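PDB 6Z3U: CYCLIN domain-containing protein from Chaetomium thermophilum, which probably serves as the cyclin H subunit of the CDK-activating kinase (CAK) complex, regulating its cyclin-dependent kinase partner. Local coordinates for residues 140-143 against 144-147; 114-117 against 118-122; 172-175 against 176-179. All blocks are in the same frame, centred on the assembly; numbering follows the deposited sequence.

Interaction 1: 140-143 against 144-147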
loop_
_atom_site.group_PDB
_atom_site.type_symbol
_atom_site.label_atom_id
_atom_site.label_comp_id
_atom_site.label_asym_id
_atom_site.label_seq_id
_atom_site.Cartn_x
_atom_site.Cartn_y
_atom_site.Cartn_z
ATOM N N LEU A 140 5.074 2.425 15.536
ATOM C CA LEU A 140 6.241 2.813 14.750
ATOM C C LEU A 140 6.811 1.623 13.986
ATOM O O LEU A 140 7.183 1.751 12.814
ATOM C CB LEU A 140 7.306 3.422 15.660
ATOM C CG LEU A 140 7.112 4.894 16.030
ATOM C CD1 LEU A 140 7.972 5.263 17.226
ATOM C CD2 LEU A 140 7.440 5.789 14.855
ATOM N N PHE A 141 6.884 0.458 14.630
ATOM C CA PHE A 141 7.425 -0.721 13.964
ATOM C C PHE A 141 6.519 -1.173 12.826
ATOM O O PHE A 141 6.993 -1.476 11.725
ATOM C CB PHE A 141 7.619 -1.850 14.974
ATOM C CG PHE A 141 8.230 -3.089 14.388
ATOM C CD1 PHE A 141 9.553 -3.098 13.983
ATOM C CD2 PHE A 141 7.484 -4.245 14.250
ATOM C CE1 PHE A 141 10.119 -4.236 13.446
ATOM C CE2 PHE A 141 8.044 -5.387 13.717
ATOM C CZ PHE A 141 9.364 -5.382 13.315
ATOM N N PHE A 142 5.210 -1.231 13.074
ATOM C CA PHE A 142 4.279 -1.631 12.025
ATOM C C PHE A 142 4.134 -0.544 10.965
ATOM O O PHE A 142 3.859 -0.849 9.799
ATOM C CB PHE A 142 2.923 -1.972 12.641
ATOM C CG PHE A 142 2.086 -2.888 11.797
ATOM C CD1 PHE A 142 2.516 -4.173 11.511
ATOM C CD2 PHE A 142 0.862 -2.471 11.303
ATOM C CE1 PHE A 142 1.747 -5.021 10.740
ATOM C CE2 PHE A 142 0.086 -3.315 10.531
ATOM C CZ PHE A 142 0.529 -4.592 10.250
ATOM N N GLY A 143 4.316 0.721 11.347
ATOM C CA GLY A 143 4.288 1.791 10.363
ATOM C C GLY A 143 5.399 1.666 9.339
ATOM O O GLY A 143 5.204 1.958 8.157
ATOM N N CYS A 144 6.583 1.235 9.780
ATOM C CA CYS A 144 7.666 0.963 8.840
ATOM C C CYS A 144 7.233 -0.067 7.805
ATOM O O CYS A 144 7.326 0.168 6.594
ATOM C CB CYS A 144 8.903 0.472 9.595
ATOM S SG CYS A 144 9.757 1.729 10.573
ATOM N N LYS A 145 6.747 -1.217 8.274
ATOM C CA LYS A 145 6.333 -2.278 7.363
ATOM C C LYS A 145 5.281 -1.776 6.384
ATOM O O LYS A 145 5.362 -2.033 5.177
ATOM C CB LYS A 145 5.804 -3.465 8.166
ATOM C CG LYS A 145 6.844 -4.125 9.061
ATOM C CD LYS A 145 6.285 -5.366 9.741
ATOM C CE LYS A 145 7.392 -6.210 10.346
ATOM N NZ LYS A 145 6.865 -7.410 11.053
ATOM N N ALA A 146 4.283 -1.048 6.890
ATOM C CA ALA A 146 3.222 -0.545 6.029
ATOM C C ALA A 146 3.749 0.384 4.946
ATOM O O ALA A 146 3.075 0.576 3.929
ATOM C CB ALA A 146 2.169 0.182 6.868
ATOM N N GLU A 147 4.933 0.969 5.142
ATOM C CA GLU A 147 5.526 1.886 4.178
ATOM C C GLU A 147 6.718 1.271 3.454
ATOM O O GLU A 147 7.529 1.999 2.869
ATOM C CB GLU A 147 5.936 3.185 4.870
ATOM C CG GLU A 147 4.756 3.977 5.417
ATOM C CD GLU A 147 3.839 4.493 4.322
ATOM O OE1 GLU A 147 4.326 4.725 3.195
ATOM O OE2 GLU A 147 2.629 4.660 4.586
#

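Interaction 2: 114-117 against 118-122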
loop_
_atom_site.group_PDB
_atom_site.type_symbol
_atom_site.label_atom_id
_atom_site.label_comp_id
_atom_site.label_asym_id
_atom_site.label_seq_id
_atom_site.Cartn_x
_atom_site.Cartn_y
_atom_site.Cartn_z
ATOM N N ALA A 114 2.605 5.671 11.284
ATOM C CA ALA A 114 2.661 5.130 12.638
ATOM C C ALA A 114 1.726 5.891 13.567
ATOM O O ALA A 114 0.990 5.289 14.357
ATOM C CB ALA A 114 4.097 5.179 13.160
ATOM N N ALA A 115 1.748 7.223 13.493
ATOM C CA ALA A 115 0.860 8.020 14.333
ATOM C C ALA A 115 -0.602 7.715 14.034
ATOM O O ALA A 115 -1.417 7.580 14.955
ATOM C CB ALA A 115 1.148 9.507 14.131
ATOM N N THR A 116 -0.953 7.595 12.750
ATOM C CA THR A 116 -2.338 7.316 12.383
ATOM C C THR A 116 -2.778 5.945 12.881
ATOM O O THR A 116 -3.893 5.791 13.393
ATOM C CB THR A 116 -2.512 7.419 10.867
ATOM O OG1 THR A 116 -2.160 8.739 10.433
ATOM C CG2 THR A 116 -3.954 7.128 10.473
ATOM N N PHE A 117 -1.919 4.931 12.735
ATOM C CA PHE A 117 -2.221 3.626 13.314
ATOM C C PHE A 117 -2.462 3.737 14.817
ATOM O O PHE A 117 -3.350 3.075 15.364
ATOM C CB PHE A 117 -1.083 2.639 13.042
ATOM C CG PHE A 117 -0.992 2.174 11.613
ATOM C CD1 PHE A 117 -1.987 2.468 10.694
ATOM C CD2 PHE A 117 0.095 1.424 11.195
ATOM C CE1 PHE A 117 -1.894 2.032 9.386
ATOM C CE2 PHE A 117 0.194 0.983 9.888
ATOM C CZ PHE A 117 -0.802 1.288 8.982
ATOM N N PHE A 118 -1.670 4.565 15.501
ATOM C CA PHE A 118 -1.847 4.737 16.938
ATOM C C PHE A 118 -3.209 5.348 17.247
ATOM O O PHE A 118 -3.939 4.858 18.115
ATOM C CB PHE A 118 -0.712 5.596 17.499
ATOM C CG PHE A 118 -0.724 5.718 18.997
ATOM C CD1 PHE A 118 -0.134 4.747 19.788
ATOM C CD2 PHE A 118 -1.300 6.818 19.612
ATOM C CE1 PHE A 118 -0.140 4.859 21.163
ATOM C CE2 PHE A 118 -1.305 6.937 20.986
ATOM C CZ PHE A 118 -0.723 5.956 21.763
ATOM N N LYS A 119 -3.575 6.416 16.531
ATOM C CA LYS A 119 -4.870 7.048 16.765
ATOM C C LYS A 119 -6.013 6.110 16.405
ATOM O O LYS A 119 -7.033 6.061 17.102
ATOM C CB LYS A 119 -4.986 8.342 15.958
ATOM C CG LYS A 119 -4.027 9.440 16.374
ATOM C CD LYS A 119 -4.220 10.688 15.519
ATOM C CE LYS A 119 -5.137 11.704 16.191
ATOM N NZ LYS A 119 -4.695 12.078 17.567
ATOM N N ARG A 120 -5.860 5.357 15.317
ATOM C CA ARG A 120 -6.907 4.426 14.916
ATOM C C ARG A 120 -7.028 3.264 15.891
ATOM O O ARG A 120 -8.136 2.766 16.125
ATOM C CB ARG A 120 -6.623 3.906 13.507
ATOM C CG ARG A 120 -6.787 4.945 12.412
ATOM C CD ARG A 120 -6.499 4.331 11.059
ATOM N NE ARG A 120 -6.622 5.292 9.971
ATOM C CZ ARG A 120 -6.476 4.982 8.688
ATOM N NH1 ARG A 120 -6.198 3.734 8.332
ATOM N NH2 ARG A 120 -6.608 5.919 7.761
ATOM N N PHE A 121 -5.914 2.826 16.479
ATOM C CA PHE A 121 -5.969 1.710 17.415
ATOM C C PHE A 121 -6.804 2.062 18.638
ATOM O O PHE A 121 -7.603 1.245 19.111
ATOM C CB PHE A 121 -4.553 1.310 17.832
ATOM C CG PHE A 121 -4.505 0.192 18.836
ATOM C CD1 PHE A 121 -4.583 -1.130 18.427
ATOM C CD2 PHE A 121 -4.382 0.461 20.191
ATOM C CE1 PHE A 121 -4.538 -2.161 19.349
ATOM C CE2 PHE A 121 -4.340 -0.566 21.116
ATOM C CZ PHE A 121 -4.418 -1.877 20.695
ATOM N N TYR A 122 -6.644 3.280 19.154
ATOM C CA TYR A 122 -7.252 3.690 20.410
ATOM C C TYR A 122 -8.597 4.385 20.224
ATOM O O TYR A 122 -9.056 5.078 21.140
ATOM C CB TYR A 122 -6.282 4.588 21.183
ATOM C CG TYR A 122 -5.238 3.794 21.938
ATOM C CD1 TYR A 122 -5.614 2.789 22.816
ATOM C CD2 TYR A 122 -3.880 4.026 21.750
ATOM C CE1 TYR A 122 -4.679 2.051 23.500
ATOM C CE2 TYR A 122 -2.932 3.289 22.435
ATOM C CZ TYR A 122 -3.342 2.301 23.307
ATOM O OH TYR A 122 -2.425 1.551 24.001
#

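Interaction 3: 172-175 against 176-179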
loop_
_atom_site.group_PDB
_atom_site.type_symbol
_atom_site.label_atom_id
_atom_site.label_comp_id
_atom_site.label_asym_id
_atom_site.label_seq_id
_atom_site.Cartn_x
_atom_site.Cartn_y
_atom_site.Cartn_z
ATOM N N GLU A 172 2.074 -6.472 17.746
ATOM C CA GLU A 172 2.008 -6.241 16.305
ATOM C C GLU A 172 0.673 -6.706 15.733
ATOM O O GLU A 172 -0.061 -5.925 15.117
ATOM C CB GLU A 172 3.169 -6.945 15.601
ATOM C CG GLU A 172 3.318 -6.539 14.137
ATOM C CD GLU A 172 4.365 -7.350 13.393
ATOM O OE1 GLU A 172 5.013 -6.790 12.482
ATOM O OE2 GLU A 172 4.540 -8.545 13.712
ATOM N N PHE A 173 0.339 -7.985 15.926
ATOM C CA PHE A 173 -0.913 -8.500 15.380
ATOM C C PHE A 173 -2.112 -7.845 16.051
ATOM O O PHE A 173 -3.144 -7.615 15.408
ATOM C CB PHE A 173 -0.978 -10.019 15.540
ATOM C CG PHE A 173 -2.084 -10.659 14.751
ATOM C CD1 PHE A 173 -2.122 -10.543 13.370
ATOM C CD2 PHE A 173 -3.085 -11.373 15.386
ATOM C CE1 PHE A 173 -3.136 -11.129 12.637
ATOM C CE2 PHE A 173 -4.103 -11.962 14.660
ATOM C CZ PHE A 173 -4.129 -11.839 13.282
ATOM N N LEU A 174 -2.001 -7.547 17.343
ATOM C CA LEU A 174 -3.073 -6.835 18.029
ATOM C C LEU A 174 -3.352 -5.498 17.351
ATOM O O LEU A 174 -4.508 -5.146 17.092
ATOM C CB LEU A 174 -2.700 -6.637 19.499
ATOM C CG LEU A 174 -3.782 -6.030 20.392
ATOM C CD1 LEU A 174 -4.967 -6.982 20.531
ATOM C CD2 LEU A 174 -3.206 -5.674 21.757
ATOM N N LEU A 175 -2.295 -4.742 17.041
ATOM C CA LEU A 175 -2.474 -3.478 16.336
ATOM C C LEU A 175 -3.138 -3.696 14.983
ATOM O O LEU A 175 -4.013 -2.921 14.578
ATOM C CB LEU A 175 -1.123 -2.783 16.164
ATOM C CG LEU A 175 -1.108 -1.508 15.319
ATOM C CD1 LEU A 175 -1.858 -0.386 16.022
ATOM C CD2 LEU A 175 0.321 -1.090 15.002
ATOM N N CYS A 176 -2.739 -4.751 14.271
ATOM C CA CYS A 176 -3.299 -4.997 12.948
ATOM C C CYS A 176 -4.813 -5.141 13.020
ATOM O O CYS A 176 -5.538 -4.578 12.192
ATOM C CB CYS A 176 -2.660 -6.244 12.338
ATOM S SG CYS A 176 -2.876 -6.398 10.551
ATOM N N GLN A 177 -5.310 -5.881 14.012
ATOM C CA GLN A 177 -6.753 -5.992 14.192
ATOM C C GLN A 177 -7.368 -4.649 14.565
ATOM O O GLN A 177 -8.442 -4.291 14.068
ATOM C CB GLN A 177 -7.077 -7.032 15.267
ATOM C CG GLN A 177 -6.488 -8.416 15.033
ATOM C CD GLN A 177 -6.730 -9.355 16.207
ATOM O OE1 GLN A 177 -7.749 -10.041 16.256
ATOM N NE2 GLN A 177 -5.741 -9.480 17.087
ATOM N N GLY A 178 -6.699 -3.889 15.433
ATOM C CA GLY A 178 -7.269 -2.635 15.892
ATOM C C GLY A 178 -7.537 -1.662 14.761
ATOM O O GLY A 178 -8.579 -1.000 14.733
ATOM N N ILE A 179 -6.609 -1.568 13.808
ATOM C CA ILE A 179 -6.754 -0.657 12.677
ATOM C C ILE A 179 -7.600 -1.321 11.597
ATOM O O ILE A 179 -7.737 -0.795 10.487
ATOM C CB ILE A 179 -5.383 -0.227 12.121
ATOM C CG1 ILE A 179 -4.599 -1.432 11.593
ATOM C CG2 ILE A 179 -4.584 0.493 13.197
ATOM C CD1 ILE A 179 -3.312 -1.055 10.888
#

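Interaction 1: 140-143 against 144-147
Phe141 and Lys145, one turn apart on helix 132-146, lay their side chains across each other at a slant. The lysine chain, extended beyond CG, runs back toward the start of the helix and brings its CE to 3.5 Å from CE2 of Phe141. Phe141 meets it there because its first torsion (chi1 -177°) sets CG opposite the backbone N and carries the ring out beside its own carbonyl. Phe142 approaches the same chain less closely, its CD1 lying 4.3 Å from CD of Lys145. The backbone beneath is firmly bonded in two places: N of Cys144 donates to O of Leu140 at 3.1 Å, and N of Ala146 to O of Phe142 at 2.9 Å. CB of Ala146 also rests on that second carbonyl oxygen.

Toward Glu147 the contact slackens. N of Glu147 bonds to O of Cys144 at 2.9 Å, its bond to O of Gly143 being the weaker one (3.2 Å, 126° at the hydrogen), and the residue, already in the loop, is partly exposed, its OE2 hydrogen-bonded to Thr113 OG1. Lys145, by contrast, is buried. Its NZ forms a salt bridge with Glu172 and hydrogen bonds with the main-chain oxygens of Asp132 and Met134 of the kinase chain, while the ring of Phe141 lies edge-to-face with Phe156.

A methionine in place of Lys145 would probably leave Glu172 without its charged mate and the two kinase carbonyls without a donor. The lysine thus works in two ways: its methylenes pack against aromatic carbon while its ammonium group, enclosed by one carboxylate and two carbonyl oxygens, is likely to stay charged and ties the cyclin to the kinase.

Interaction 2: 114-117 against 118-122
The amide N atoms of Phe118, Lys119, Arg120 and Phe121 donate in turn to the carbonyl O atoms of Ala114, Ala115, Thr116 and Phe117, a regular run of alpha-helical bonds within helix 108-124. The bond from Arg120 N to Thr116 O is 2.8 Å long, with 161° at the hydrogen.

Alongside that bond the side chains of the same two residues lie side by side and point the same way. The methyl CG2 of Thr116 sits over one face of the Arg120 guanidinium, 3.3 Å from NE. The threonine's chi1 of -60° divides its two branches, turning CG2 to the arginine and OG1 back along the helix to bond with Ala112 O. Arg120 is extended from CG to NE, and its CG passes 3.2 Å from Thr116 O before the chain reaches the methyl.

Within 118-122 itself the rings of Phe118, Phe121 and Tyr122 pack together, CD2 of Phe121 lying over the centre of the Tyr122 ring.

Phe118 packs on helix 83-103, Phe117 and Phe121 on helix 132-146, and Thr116 on Tyr231 of helix 230-233, while Arg120 lies against Trp21. Helix 108-124 is therefore enclosed on several sides by other helices of the cyclin.

Interaction 3: 172-175 against 176-179
Cys176 N donates to Glu172 O at 3.0 Å, and Ile179 N to Leu175 O at the same length, straighter at 160°. Between these two, Gln177 N and Gly178 N bond to the carbonyls of Phe173 and Leu174.

Glu172 is shared: OE1 takes the Lys145 salt bridge, OE2 accepts from Met134 N of the kinase chain, and Gln177 OE1 is hydrogen-bonded to Ser162 OG of that chain. With its oxygen engaged there, the Gln177 side chain crosses that of Phe173 at a slant, its amide set past the CD2-CE2 rim, the two planes 27° apart. NE2 of Gln177 stands 3.7 Å from CD2 of Phe173, and CG of the glutamine lies over one ring face, displaced toward the rim.

On another flank the packing is aliphatic. CD1 of Leu175 touches CG2 of Ile179 at 4.0 Å, and the first torsion of Ile179 (chi1 62°) places CG1 between N and the carbonyl carbon, 3.4 Å from Leu175 O.

Leu175 also meets Val138 of helix 132-146, while Leu174 and Ile179 rest on Phe121 and Phe117 of helix 108-124. The short helix 172-178 thus packs on both longer helices and presents Phe173 and Gln177 to the kinase.

Overall arrangement
All three contacts lie within the cyclin-like region, each inside a single helix: interaction 2 in helix 108-124, then interaction 1 in helix 132-146, then interaction 3 in helix 172-178. Their centres form a compact triangle, about 10 Å apart for interactions 2 and 3 and about 12 Å for the other two pairs, and every pair touches. Phe117 links interactions 2 and 1 by placing CE2 3.7 Å from Ala146 CB. Phe121 CB meets Leu175 CD1 between interactions 2 and 3, and Phe142 meets Leu175 between 1 and 3. Interactions 1 and 3 reach the kinase chain, consistent with a kinase-regulating cyclin; interaction 2 is buried near the chain's centre, touched by no other protein chain.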